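PDB 1LQT: NADPH-ferredoxin reductase FprA from Mycobacterium tuberculosis, which carries FAD, transfers electrons between NADPH and ferredoxin, and may supply electrons to P450 systems. Local coordinates for residues A[86-91]-A[408-413]; A[112-117]-A[276-281]; A[129-134]-A[179-184]; A[223-228]-A[254-259]. All coordinates share one frame; numbering follows the deposited sequence.

Contact 1: A[86-91]-A[408-413]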
loop_
_atom_site.group_PDB
_atom_site.type_symbol
_atom_site.label_atom_id
_atom_site.label_comp_id
_atom_site.label_asym_id
_atom_site.label_seq_id
_atom_site.Cartn_x
_atom_site.Cartn_y
_atom_site.Cartn_z
ATOM N N GLU A 86 -6.511 0.940 19.986
ATOM C CA GLU A 86 -5.570 0.967 21.082
ATOM C C GLU A 86 -5.849 2.161 22.008
ATOM O O GLU A 86 -6.296 1.999 23.128
ATOM C CB GLU A 86 -4.115 1.011 20.603
ATOM C CG GLU A 86 -3.109 1.024 21.722
ATOM C CD GLU A 86 -1.675 1.029 21.224
ATOM O OE1 GLU A 86 -1.459 0.743 20.019
ATOM O OE2 GLU A 86 -0.764 1.333 22.037
ATOM N N HIS A 87 -5.606 3.380 21.534
ATOM C CA HIS A 87 -5.802 4.572 22.361
ATOM C C HIS A 87 -7.260 4.940 22.536
ATOM O O HIS A 87 -7.647 5.427 23.594
ATOM C CB HIS A 87 -5.038 5.744 21.750
ATOM C CG HIS A 87 -3.581 5.478 21.665
ATOM N ND1 HIS A 87 -2.945 5.186 20.476
ATOM C CD2 HIS A 87 -2.644 5.413 22.634
ATOM C CE1 HIS A 87 -1.686 4.897 20.744
ATOM N NE2 HIS A 87 -1.478 5.042 22.041
ATOM N N VAL A 88 -8.015 4.789 21.466
ATOM C CA VAL A 88 -9.454 5.032 21.446
ATOM C C VAL A 88 -10.095 3.903 20.670
ATOM O O VAL A 88 -9.446 3.288 19.815
ATOM C CB VAL A 88 -9.832 6.402 20.819
ATOM C CG1 VAL A 88 -9.165 7.551 21.606
ATOM C CG2 VAL A 88 -9.464 6.459 19.353
ATOM N N GLN A 89 -11.361 3.633 20.957
ATOM C CA GLN A 89 -12.060 2.503 20.361
ATOM C C GLN A 89 -13.168 2.975 19.440
ATOM O O GLN A 89 -13.744 4.051 19.638
ATOM C CB GLN A 89 -12.684 1.621 21.455
ATOM C CG GLN A 89 -11.716 1.094 22.447
ATOM C CD GLN A 89 -10.649 0.236 21.823
ATOM O OE1 GLN A 89 -10.922 -0.573 20.918
ATOM N NE2 GLN A 89 -9.441 0.393 22.301
ATOM N N PRO A 90 -13.531 2.171 18.446
ATOM C CA PRO A 90 -14.639 2.527 17.567
ATOM C C PRO A 90 -15.908 2.947 18.316
ATOM O O PRO A 90 -16.538 3.925 17.931
ATOM C CB PRO A 90 -14.827 1.270 16.704
ATOM C CG PRO A 90 -13.409 0.791 16.566
ATOM C CD PRO A 90 -12.843 0.950 17.954
ATOM N N GLY A 91 -16.302 2.196 19.347
ATOM C CA GLY A 91 -17.513 2.516 20.075
ATOM C C GLY A 91 -17.449 3.818 20.812
ATOM O O GLY A 91 -18.493 4.358 21.175
ATOM N N ASP A 408 -9.580 17.188 24.018
ATOM C CA ASP A 408 -9.100 16.891 25.358
ATOM C C ASP A 408 -9.126 15.398 25.655
ATOM O O ASP A 408 -8.242 14.896 26.326
ATOM C CB ASP A 408 -9.920 17.632 26.424
ATOM C CG ASP A 408 -9.645 19.111 26.487
ATOM O OD1 ASP A 408 -8.654 19.592 25.888
ATOM O OD2 ASP A 408 -10.376 19.858 27.168
ATOM N N TRP A 409 -10.161 14.720 25.173
ATOM C CA TRP A 409 -10.287 13.293 25.319
ATOM C C TRP A 409 -9.139 12.627 24.560
ATOM O O TRP A 409 -8.502 11.748 25.082
ATOM C CB TRP A 409 -11.639 12.832 24.802
ATOM C CG TRP A 409 -11.810 11.382 24.620
ATOM C CD1 TRP A 409 -11.880 10.420 25.586
ATOM C CD2 TRP A 409 -11.995 10.717 23.400
ATOM N NE1 TRP A 409 -12.057 9.180 25.028
ATOM C CE2 TRP A 409 -12.169 9.334 23.680
ATOM C CE3 TRP A 409 -12.043 11.140 22.075
ATOM C CZ2 TRP A 409 -12.376 8.411 22.701
ATOM C CZ3 TRP A 409 -12.246 10.201 21.108
ATOM C CH2 TRP A 409 -12.418 8.851 21.423
ATOM N N LEU A 410 -8.875 13.051 23.330
ATOM C CA LEU A 410 -7.777 12.466 22.558
ATOM C C LEU A 410 -6.464 12.666 23.260
ATOM O O LEU A 410 -5.648 11.754 23.323
ATOM C CB LEU A 410 -7.736 13.060 21.162
ATOM C CG LEU A 410 -8.862 12.606 20.243
ATOM C CD1 LEU A 410 -8.953 13.487 19.033
ATOM C CD2 LEU A 410 -8.727 11.167 19.823
ATOM N N ALA A 411 -6.250 13.858 23.831
ATOM C CA ALA A 411 -5.007 14.125 24.542
ATOM C C ALA A 411 -4.890 13.320 25.824
ATOM O O ALA A 411 -3.774 12.927 26.188
ATOM C CB ALA A 411 -4.889 15.588 24.855
ATOM N N ALA A 412 -6.020 13.043 26.488
ATOM C CA ALA A 412 -5.985 12.192 27.684
ATOM C C ALA A 412 -5.573 10.781 27.307
ATOM O O ALA A 412 -4.792 10.160 27.995
ATOM C CB ALA A 412 -7.356 12.178 28.354
ATOM N N ARG A 413 -6.111 10.284 26.202
ATOM C CA ARG A 413 -5.850 8.935 25.747
ATOM C C ARG A 413 -4.482 8.781 25.108
ATOM O O ARG A 413 -3.913 7.708 25.166
ATOM C CB ARG A 413 -6.920 8.538 24.758
ATOM C CG ARG A 413 -8.282 8.330 25.415
ATOM C CD ARG A 413 -8.279 7.239 26.466
ATOM N NE ARG A 413 -9.652 6.968 26.890
ATOM C CZ ARG A 413 -10.532 6.271 26.209
ATOM N NH1 ARG A 413 -10.204 5.644 25.090
ATOM N NH2 ARG A 413 -11.771 6.224 26.641
#

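Contact 2: A[112-117]-A[276-281]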
loop_
_atom_site.group_PDB
_atom_site.type_symbol
_atom_site.label_atom_id
_atom_site.label_comp_id
_atom_site.label_asym_id
_atom_site.label_seq_id
_atom_site.Cartn_x
_atom_site.Cartn_y
_atom_site.Cartn_z
ATOM N N LEU A 112 1.352 -17.111 1.270
ATOM C CA LEU A 112 1.343 -18.200 0.309
ATOM C C LEU A 112 0.769 -19.494 0.881
ATOM O O LEU A 112 0.277 -20.340 0.143
ATOM C CB LEU A 112 2.777 -18.485 -0.140
ATOM C CG LEU A 112 3.488 -17.341 -0.840
ATOM C CD1 LEU A 112 4.958 -17.662 -0.968
ATOM C CD2 LEU A 112 2.879 -17.054 -2.166
ATOM N N ASN A 113 0.918 -19.667 2.186
ATOM C CA ASN A 113 0.528 -20.903 2.856
ATOM C C ASN A 113 1.255 -22.130 2.301
ATOM O O ASN A 113 0.647 -23.108 1.897
ATOM C CB ASN A 113 -0.976 -21.090 2.854
ATOM C CG ASN A 113 -1.686 -19.921 3.446
ATOM O OD1 ASN A 113 -1.330 -19.441 4.527
ATOM N ND2 ASN A 113 -2.645 -19.398 2.708
ATOM N N ILE A 114 2.587 -22.055 2.317
ATOM C CA ILE A 114 3.428 -23.158 1.876
ATOM C C ILE A 114 4.486 -23.429 2.935
ATOM O O ILE A 114 4.836 -22.553 3.720
ATOM C CB ILE A 114 4.079 -22.862 0.506
ATOM C CG1 ILE A 114 5.084 -21.701 0.563
ATOM C CG2 ILE A 114 3.054 -22.700 -0.568
ATOM C CD1 ILE A 114 5.792 -21.479 -0.733
ATOM N N PRO A 115 5.011 -24.651 2.958
ATOM C CA PRO A 115 6.045 -24.985 3.927
ATOM C C PRO A 115 7.272 -24.128 3.709
ATOM O O PRO A 115 7.660 -23.862 2.575
ATOM C CB PRO A 115 6.331 -26.472 3.664
ATOM C CG PRO A 115 5.139 -26.976 2.949
ATOM C CD PRO A 115 4.601 -25.821 2.167
ATOM N N GLY A 116 7.874 -23.694 4.808
ATOM C CA GLY A 116 9.062 -22.879 4.776
ATOM C C GLY A 116 8.825 -21.394 4.704
ATOM O O GLY A 116 9.775 -20.625 4.740
ATOM N N GLU A 117 7.569 -20.967 4.587
ATOM C CA GLU A 117 7.268 -19.563 4.434
ATOM C C GLU A 117 7.745 -18.707 5.609
ATOM O O GLU A 117 7.984 -17.528 5.430
ATOM C CB GLU A 117 5.779 -19.407 4.217
ATOM C CG GLU A 117 5.322 -17.998 3.910
ATOM C CD GLU A 117 3.885 -17.934 3.435
ATOM O OE1 GLU A 117 3.083 -18.883 3.703
ATOM O OE2 GLU A 117 3.580 -16.918 2.816
ATOM N N ILE A 276 6.111 -23.848 -4.312
ATOM C CA ILE A 276 5.573 -25.011 -3.630
ATOM C C ILE A 276 6.082 -25.142 -2.204
ATOM O O ILE A 276 5.335 -25.485 -1.289
ATOM C CB ILE A 276 5.920 -26.291 -4.444
ATOM C CG1 ILE A 276 5.459 -26.186 -5.899
ATOM C CG2 ILE A 276 5.365 -27.545 -3.779
ATOM C CD1 ILE A 276 3.959 -26.031 -6.075
ATOM N N GLU A 277 7.364 -24.882 -2.004
ATOM C CA GLU A 277 7.988 -24.991 -0.707
ATOM C C GLU A 277 9.232 -24.142 -0.705
ATOM O O GLU A 277 9.896 -24.008 -1.735
ATOM C CB GLU A 277 8.355 -26.454 -0.431
ATOM C CG GLU A 277 9.039 -26.680 0.896
ATOM C CD GLU A 277 9.212 -28.132 1.285
ATOM O OE1 GLU A 277 8.915 -28.994 0.442
ATOM O OE2 GLU A 277 9.656 -28.384 2.436
ATOM N N ILE A 278 9.559 -23.576 0.443
ATOM C CA ILE A 278 10.782 -22.821 0.633
ATOM C C ILE A 278 11.633 -23.632 1.604
ATOM O O ILE A 278 11.127 -24.113 2.617
ATOM C CB ILE A 278 10.449 -21.440 1.199
ATOM C CG1 ILE A 278 9.595 -20.660 0.198
ATOM C CG2 ILE A 278 11.719 -20.665 1.543
ATOM C CD1 ILE A 278 8.938 -19.420 0.751
ATOM N N LYS A 279 12.909 -23.842 1.275
ATOM C CA LYS A 279 13.761 -24.769 2.046
ATOM C C LYS A 279 15.045 -24.127 2.483
ATOM O O LYS A 279 15.524 -23.171 1.886
ATOM C CB LYS A 279 14.101 -26.002 1.187
ATOM C CG LYS A 279 12.889 -26.834 0.721
ATOM C CD LYS A 279 13.357 -28.069 -0.064
ATOM C CE LYS A 279 12.327 -29.154 -0.289
ATOM N NZ LYS A 279 12.961 -30.331 -0.998
ATOM N N GLY A 280 15.608 -24.690 3.535
ATOM C CA GLY A 280 16.893 -24.255 4.033
ATOM C C GLY A 280 17.060 -24.647 5.464
ATOM O O GLY A 280 16.090 -24.979 6.133
ATOM N N LYS A 281 18.330 -24.627 5.873
ATOM C CA LYS A 281 18.791 -24.890 7.217
ATOM C C LYS A 281 18.825 -23.548 7.900
ATOM O O LYS A 281 19.747 -22.742 7.720
ATOM C CB LYS A 281 20.201 -25.503 7.178
ATOM C CG LYS A 281 20.902 -25.709 8.512
ATOM C CD LYS A 281 22.393 -26.103 8.331
ATOM C CE LYS A 281 23.195 -25.836 9.618
ATOM N NZ LYS A 281 24.683 -26.202 9.640
#

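Contact 3: A[129-134]-A[179-184]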
loop_
_atom_site.group_PDB
_atom_site.type_symbol
_atom_site.label_atom_id
_atom_site.label_comp_id
_atom_site.label_asym_id
_atom_site.label_seq_id
_atom_site.Cartn_x
_atom_site.Cartn_y
_atom_site.Cartn_z
ATOM N N VAL A 129 8.752 -3.414 1.579
ATOM C CA VAL A 129 8.396 -2.065 1.208
ATOM C C VAL A 129 8.363 -1.157 2.426
ATOM O O VAL A 129 8.896 -0.042 2.424
ATOM C CB VAL A 129 7.044 -2.030 0.482
ATOM C CG1 VAL A 129 6.596 -0.591 0.236
ATOM C CG2 VAL A 129 7.089 -2.815 -0.836
ATOM N N GLY A 130 7.679 -1.599 3.478
ATOM C CA GLY A 130 7.648 -0.795 4.677
ATOM C C GLY A 130 9.052 -0.484 5.171
ATOM O O GLY A 130 9.352 0.622 5.598
ATOM N N TRP A 131 9.912 -1.495 5.132
ATOM C CA TRP A 131 11.286 -1.309 5.557
ATOM C C TRP A 131 12.037 -0.317 4.661
ATOM O O TRP A 131 12.658 0.617 5.165
ATOM C CB TRP A 131 11.977 -2.674 5.614
ATOM C CG TRP A 131 13.423 -2.622 5.931
ATOM C CD1 TRP A 131 14.013 -2.418 7.137
ATOM C CD2 TRP A 131 14.479 -2.817 5.008
ATOM N NE1 TRP A 131 15.379 -2.481 7.025
ATOM C CE2 TRP A 131 15.688 -2.729 5.718
ATOM C CE3 TRP A 131 14.525 -3.095 3.653
ATOM C CZ2 TRP A 131 16.933 -2.888 5.092
ATOM C CZ3 TRP A 131 15.744 -3.256 3.041
ATOM C CH2 TRP A 131 16.912 -3.144 3.752
ATOM N N TYR A 132 11.951 -0.486 3.347
ATOM C CA TYR A 132 12.706 0.418 2.497
ATOM C C TYR A 132 12.125 1.825 2.440
ATOM O O TYR A 132 12.828 2.756 2.075
ATOM C CB TYR A 132 13.037 -0.150 1.122
ATOM C CG TYR A 132 11.953 -0.370 0.090
ATOM C CD1 TYR A 132 11.141 0.631 -0.357
ATOM C CD2 TYR A 132 11.812 -1.618 -0.495
ATOM C CE1 TYR A 132 10.208 0.399 -1.389
ATOM C CE2 TYR A 132 10.913 -1.845 -1.516
ATOM C CZ TYR A 132 10.110 -0.838 -1.976
ATOM O OH TYR A 132 9.239 -1.111 -3.013
ATOM N N ASN A 133 10.859 1.965 2.818
ATOM C CA ASN A 133 10.236 3.273 2.872
ATOM C C ASN A 133 10.175 3.879 4.280
ATOM O O ASN A 133 9.501 4.880 4.487
ATOM C CB ASN A 133 8.859 3.283 2.214
ATOM C CG ASN A 133 8.904 3.516 0.732
ATOM O OD1 ASN A 133 9.840 4.156 0.213
ATOM N ND2 ASN A 133 7.870 3.066 0.044
ATOM N N ALA A 134 10.910 3.301 5.212
ATOM C CA ALA A 134 11.065 3.867 6.558
ATOM C C ALA A 134 9.752 3.942 7.321
ATOM O O ALA A 134 9.560 4.817 8.162
ATOM C CB ALA A 134 11.749 5.226 6.528
ATOM N N ALA A 179 14.745 4.749 2.733
ATOM C CA ALA A 179 15.276 4.675 4.074
ATOM C C ALA A 179 16.796 4.510 4.053
ATOM O O ALA A 179 17.338 3.667 3.325
ATOM C CB ALA A 179 14.684 3.489 4.785
ATOM N N ASP A 180 17.478 5.222 4.937
ATOM C CA ASP A 180 18.921 5.086 5.032
ATOM C C ASP A 180 19.326 3.655 5.369
ATOM O O ASP A 180 20.340 3.172 4.844
ATOM C CB ASP A 180 19.500 6.036 6.064
ATOM C CG ASP A 180 19.740 7.421 5.544
ATOM O OD1 ASP A 180 19.707 7.646 4.322
ATOM O OD2 ASP A 180 20.078 8.311 6.362
ATOM N N HIS A 181 18.571 2.940 6.202
ATOM C CA HIS A 181 18.963 1.594 6.544
ATOM C C HIS A 181 18.902 0.650 5.341
ATOM O O HIS A 181 19.674 -0.303 5.225
ATOM C CB HIS A 181 18.144 1.100 7.762
ATOM C CG HIS A 181 16.637 1.168 7.630
ATOM N ND1 HIS A 181 15.813 1.760 8.579
ATOM C CD2 HIS A 181 15.802 0.618 6.713
ATOM C CE1 HIS A 181 14.541 1.593 8.233
ATOM N NE2 HIS A 181 14.508 0.906 7.108
ATOM N N ALA A 182 17.964 0.914 4.434
ATOM C CA ALA A 182 17.842 0.112 3.228
ATOM C C ALA A 182 18.974 0.461 2.267
ATOM O O ALA A 182 19.569 -0.430 1.678
ATOM C CB ALA A 182 16.499 0.321 2.581
ATOM N N LEU A 183 19.243 1.744 2.106
ATOM C CA LEU A 183 20.321 2.160 1.231
ATOM C C LEU A 183 21.608 1.477 1.703
ATOM O O LEU A 183 22.390 0.963 0.888
ATOM C CB LEU A 183 20.392 3.702 1.204
ATOM C CG LEU A 183 21.430 4.352 0.316
ATOM C CD1 LEU A 183 21.189 3.998 -1.128
ATOM C CD2 LEU A 183 21.308 5.839 0.544
ATOM N N GLU A 184 21.861 1.430 3.010
ATOM C CA GLU A 184 23.073 0.815 3.529
ATOM C C GLU A 184 23.156 -0.660 3.140
ATOM O O GLU A 184 24.232 -1.142 2.730
ATOM C CB GLU A 184 23.105 0.959 5.030
ATOM C CG GLU A 184 23.345 2.385 5.490
ATOM C CD GLU A 184 23.217 2.564 6.998
ATOM O OE1 GLU A 184 22.503 1.781 7.656
ATOM O OE2 GLU A 184 23.856 3.502 7.545
#

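Contact 4: A[223-228]-A[254-259]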
loop_
_atom_site.group_PDB
_atom_site.type_symbol
_atom_site.label_atom_id
_atom_site.label_comp_id
_atom_site.label_asym_id
_atom_site.label_seq_id
_atom_site.Cartn_x
_atom_site.Cartn_y
_atom_site.Cartn_z
ATOM N N VAL A 223 16.574 -7.016 -18.393
ATOM C CA VAL A 223 15.299 -7.699 -18.215
ATOM C C VAL A 223 15.356 -8.968 -19.066
ATOM O O VAL A 223 15.704 -8.904 -20.238
ATOM C CB VAL A 223 14.166 -6.807 -18.637
ATOM C CG1 VAL A 223 12.848 -7.542 -18.503
ATOM C CG2 VAL A 223 14.136 -5.572 -17.782
ATOM N N VAL A 224 15.081 -10.110 -18.459
ATOM C CA VAL A 224 15.200 -11.403 -19.097
ATOM C C VAL A 224 13.826 -12.051 -19.150
ATOM O O VAL A 224 13.236 -12.358 -18.124
ATOM C CB VAL A 224 16.177 -12.313 -18.336
ATOM C CG1 VAL A 224 16.227 -13.670 -19.002
ATOM C CG2 VAL A 224 17.550 -11.694 -18.243
ATOM N N ILE A 225 13.336 -12.282 -20.368
ATOM C CA ILE A 225 12.134 -13.066 -20.579
ATOM C C ILE A 225 12.437 -14.076 -21.663
ATOM O O ILE A 225 12.675 -13.708 -22.808
ATOM C CB ILE A 225 10.949 -12.239 -20.989
ATOM C CG1 ILE A 225 10.759 -11.080 -20.011
ATOM C CG2 ILE A 225 9.702 -13.122 -21.067
ATOM C CD1 ILE A 225 9.562 -10.257 -20.288
ATOM N N ASP A 226 12.442 -15.340 -21.310
ATOM C CA ASP A 226 12.688 -16.368 -22.299
ATOM C C ASP A 226 11.553 -16.346 -23.322
ATOM O O ASP A 226 10.396 -16.287 -22.949
ATOM C CB ASP A 226 12.732 -17.697 -21.566
ATOM C CG ASP A 226 13.201 -18.811 -22.431
ATOM O OD1 ASP A 226 12.576 -19.080 -23.459
ATOM O OD2 ASP A 226 14.198 -19.482 -22.125
ATOM N N PRO A 227 11.874 -16.396 -24.612
ATOM C CA PRO A 227 10.815 -16.402 -25.610
ATOM C C PRO A 227 9.720 -17.445 -25.358
ATOM O O PRO A 227 8.574 -17.209 -25.713
ATOM C CB PRO A 227 11.577 -16.675 -26.902
ATOM C CG PRO A 227 12.859 -16.012 -26.665
ATOM C CD PRO A 227 13.210 -16.311 -25.230
ATOM N N ALA A 228 10.058 -18.576 -24.762
ATOM C CA ALA A 228 9.083 -19.611 -24.472
ATOM C C ALA A 228 7.983 -19.137 -23.535
ATOM O O ALA A 228 6.914 -19.719 -23.515
ATOM C CB ALA A 228 9.750 -20.836 -23.873
ATOM N N GLY A 254 9.072 -7.074 -26.558
ATOM C CA GLY A 254 10.280 -6.308 -26.757
ATOM C C GLY A 254 11.405 -6.805 -25.866
ATOM O O GLY A 254 12.540 -6.927 -26.291
ATOM N N TYR A 255 11.102 -7.076 -24.613
ATOM C CA TYR A 255 12.146 -7.599 -23.723
ATOM C C TYR A 255 12.617 -8.987 -24.142
ATOM O O TYR A 255 13.828 -9.258 -24.114
ATOM C CB TYR A 255 11.658 -7.659 -22.270
ATOM C CG TYR A 255 11.483 -6.296 -21.632
ATOM C CD1 TYR A 255 12.508 -5.363 -21.663
ATOM C CD2 TYR A 255 10.370 -5.988 -20.922
ATOM C CE1 TYR A 255 12.354 -4.123 -21.079
ATOM C CE2 TYR A 255 10.211 -4.737 -20.332
ATOM C CZ TYR A 255 11.201 -3.812 -20.442
ATOM O OH TYR A 255 11.088 -2.555 -19.895
ATOM N N ALA A 256 11.682 -9.847 -24.556
ATOM C CA ALA A 256 12.052 -11.189 -24.957
ATOM C C ALA A 256 12.939 -11.186 -26.196
ATOM O O ALA A 256 13.739 -12.114 -26.374
ATOM C CB ALA A 256 10.791 -12.032 -25.169
ATOM N N ASP A 257 12.820 -10.138 -27.005
ATOM C CA ASP A 257 13.617 -10.013 -28.240
ATOM C C ASP A 257 15.078 -9.678 -27.970
ATOM O O ASP A 257 15.905 -9.697 -28.889
ATOM C CB ASP A 257 13.062 -8.904 -29.136
ATOM C CG ASP A 257 11.812 -9.284 -29.837
ATOM O OD1 ASP A 257 11.541 -10.498 -29.941
ATOM O OD2 ASP A 257 11.043 -8.417 -30.329
ATOM N N ARG A 258 15.404 -9.306 -26.747
ATOM C CA ARG A 258 16.778 -8.961 -26.438
ATOM C C ARG A 258 17.528 -10.222 -25.943
ATOM O O ARG A 258 17.039 -10.973 -25.097
ATOM C CB ARG A 258 16.806 -7.881 -25.377
ATOM C CG ARG A 258 16.141 -6.592 -25.763
ATOM C CD ARG A 258 16.665 -5.409 -24.964
ATOM N NE ARG A 258 18.131 -5.386 -25.010
ATOM C CZ ARG A 258 18.924 -4.939 -24.044
ATOM N NH1 ARG A 258 18.413 -4.445 -22.922
ATOM N NH2 ARG A 258 20.242 -4.987 -24.204
ATOM N N GLU A 259 18.714 -10.478 -26.460
ATOM C CA GLU A 259 19.501 -11.600 -25.956
ATOM C C GLU A 259 20.174 -11.189 -24.658
ATOM O O GLU A 259 20.769 -10.113 -24.580
ATOM C CB GLU A 259 20.570 -12.033 -26.949
ATOM C CG GLU A 259 20.104 -12.974 -28.044
ATOM C CD GLU A 259 21.212 -13.304 -29.020
ATOM O OE1 GLU A 259 20.967 -13.224 -30.246
ATOM O OE2 GLU A 259 22.339 -13.612 -28.577
HETATM O O HOH W 1 15.013 -11.044 -22.431
HETATM O O HOH W 2 15.308 -7.393 -22.471
HETATM O O HOH W 3 15.348 -13.603 -23.671
#

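Contact 1: A[86-91]-A[408-413]
His87 and Val88 meet Arg413 and Trp409 where the turn leading into helix 90-96 lies against the C-terminal end of helix 402-413, a junction in the FAD-binding half of this member of the ferredoxin-NADP reductase family. The nearest CA atoms across the contact are those of His87 and Arg413, 5.5 Å apart.

At His87 the backbone makes the main polar link. Its carbonyl O accepts from Arg413 NH1 at 3.0 Å, with an N-H...O angle of 161°. The oxygen lies in the guanidinium plane, so the donor N-H is used at the edge of the flat group. The Arg413 chain bends at chi2 (-60°), which folds it round this carbonyl: CB, CG and CD all pass close to the same oxygen. NH1 also forms a salt bridge with Glu92, so the arginine ties into the start of helix 90-96. The imidazole of His87 is engaged through ND1 with the backbone N of Val83, while its CD2 lies 3.6 Å from Arg413 O.

Val88 supplies the apolar half. With CG1 set anti to the carbonyl carbon, this methyl rests over one face of the Trp409 indole, 3.9 Å from the centroid of the six-membered ring and 29° off its normal, a CH-pi contact. The same methyl also reaches Leu410 of helix 402-413, its CG1 standing 4.1 Å from Leu410 CD2. Trp409 makes a further cation-pi interaction with Arg96. Gln89 then occupies the N-cap position of helix 90-96, and its backbone N donates to Glu92 OE1, an atom of the carboxylate that pairs with Arg413.

Contact 2: A[112-117]-A[276-281]
Pro115 and Ile278 are joined by one backbone hydrogen bond, Ile278 N to Pro115 O at 2.9 Å with an N-H...O angle of 176°, which sets a type II turn (Ile114 to Glu117) against strand 273-279. Beside it the turn glycine comes very near the strand: Gly116 CA is 3.2 Å from Ile278 O, a CA-H...O contact with 165° at the hydrogen. Gly116, at positive phi, has no side chain, and its CA can therefore come this near to the carbonyl.

Ile114 lies along the strand backbone. Its CB is 3.4 Å from Ile276 O, and its CG1 branch, placed between backbone N and carbonyl carbon (chi1 66°), carries CD1 over to Ile278, where it meets CG1 at 4.0 Å. Ile278 uses the end of its own chain too, CD1 resting on Glu117 CA. The Pro115 ring lies beside the aliphatic part of Glu277, Pro115 CB to Glu277 CG 3.9 Å. Glu117 turns back into its own loop: OE2 accepts from Leu112 N at 2.7 Å, on the syn side of the carboxylate, and OE1 takes weak bonds from Asn113 N and Ile114 N. One firm and two weak bonds thus link the carboxylate to three amides of the loop, consistent with a bracing of it.

Strand 273-279 is an edge of the three-stranded antiparallel sheet, and Ile276 and Glu277 both face Val288 across it. The result is a loop of the NADP-binding half laid on an edge strand at a classic beta bulge.

Contact 3: A[129-134]-A[179-184]
Trp131 and His181 meet through both backbone and rings. His181 NE2 donates to Trp131 O at 2.7 Å, with an N-H...O angle of 152°; the donor is tilted from the carbonyl plane, and the oxygen in turn from the imidazole plane. That oxygen has a second donor, Ala134 N, which comes from the opposite face of the carbonyl plane, so two N-H groups grip the carbonyl at the helix end. One residue on, Tyr132 O accepts from Ala179 N at 2.8 Å, an almost straight bond of 174°. Ala179 is the N-cap of helix 180-186, and this bond to the end of the other helix satisfies its amide.

The first torsion of His181 puts CG between backbone N and carbonyl carbon, which sets the imidazole where it can both donate to Trp131 O and stack on the indole. The stack is offset, with the five-membered ring of Trp131, centroids 4.2 Å apart and planes at 21°. His181 CD2 comes within 3.1 Å of Trp131 NE1. Further along the same indole face, Ala182 CB sits over the six-membered ring, 3.9 Å from its centroid, and also touches Tyr132 CB. Ala179 CB covers the imidazole face opposite Trp131, and Ala134 CB meets this methyl at 3.8 Å.

Outside the pair, Asn133 ND2 is held by Val53 O, Asn133 O accepts from Lys443 NZ, and Asp180 makes a salt bridge with Arg439. Val129 touches FAD. Ala134, with positive phi, is the C-prime residue of a Schellman motif, and its helix end is docked onto the N-cap of helix 180-186.

Contact 4: A[223-228]-A[254-259]
Val223 packs on Tyr255 where strand 221-224, the outermost strand of the parallel sheet in the Rossmann-type NADP-binding half, meets the last turn of helix 243-256.

Tyr255 can be followed outward. Its CB lies 3.9 Å from Ile225 CD1 and close to Val223 CG1. The ring begins at CG, 3.6 Å from Val223 CG1, and that methyl stands over one face, 3.8 Å from the ring centroid and 20° off its normal, in CH-pi geometry. CD1 meets Val223 CB and CD2 meets CG1 again; CG1 covers the face, while CG2 only approaches CE1. With Val223 CG1 anti to the backbone N (chi1 178°), it is this methyl that lies over the ring. Beyond the ring, Tyr255 OH is hydrogen-bonded to Leu212 O.

Waters bridge the two backbones, with no direct hydrogen bond between the segments. Water 2 donates to Val223 O and to Tyr255 O, and water 1 accepts from Ile225 N while also lying within bonding distance of both carbonyls. Farther along the first segment, Ala256 CB lies 4.2 Å from Ile225 CB. Closest of the Ala256 contacts is a CA-H...O approach, Ala256 CA to Ile225 O, at 3.4 Å.

From the N terminus, contact 1 opens first, at residues 86-91, and closes last, at 408-413, so it encloses the other three. Contact 2 opens at 112-117 and closes at 276-281, with contacts 3 and 4 inside it. These two follow in series, and none of the loops cross. Contact 1 ties the loop before helix 90-96 to helix 402-413; contact 2 joins the loop before strand 122-124 to strand 273-279. Contact 3 joins helix 125-132, which touches FAD at Val129, to helix 180-186, and contact 4 joins strand 221-224 to helix 243-256. None touch; contacts 1 and 4 stand on opposite sides of the chain's centre, their centres about 55 Å apart.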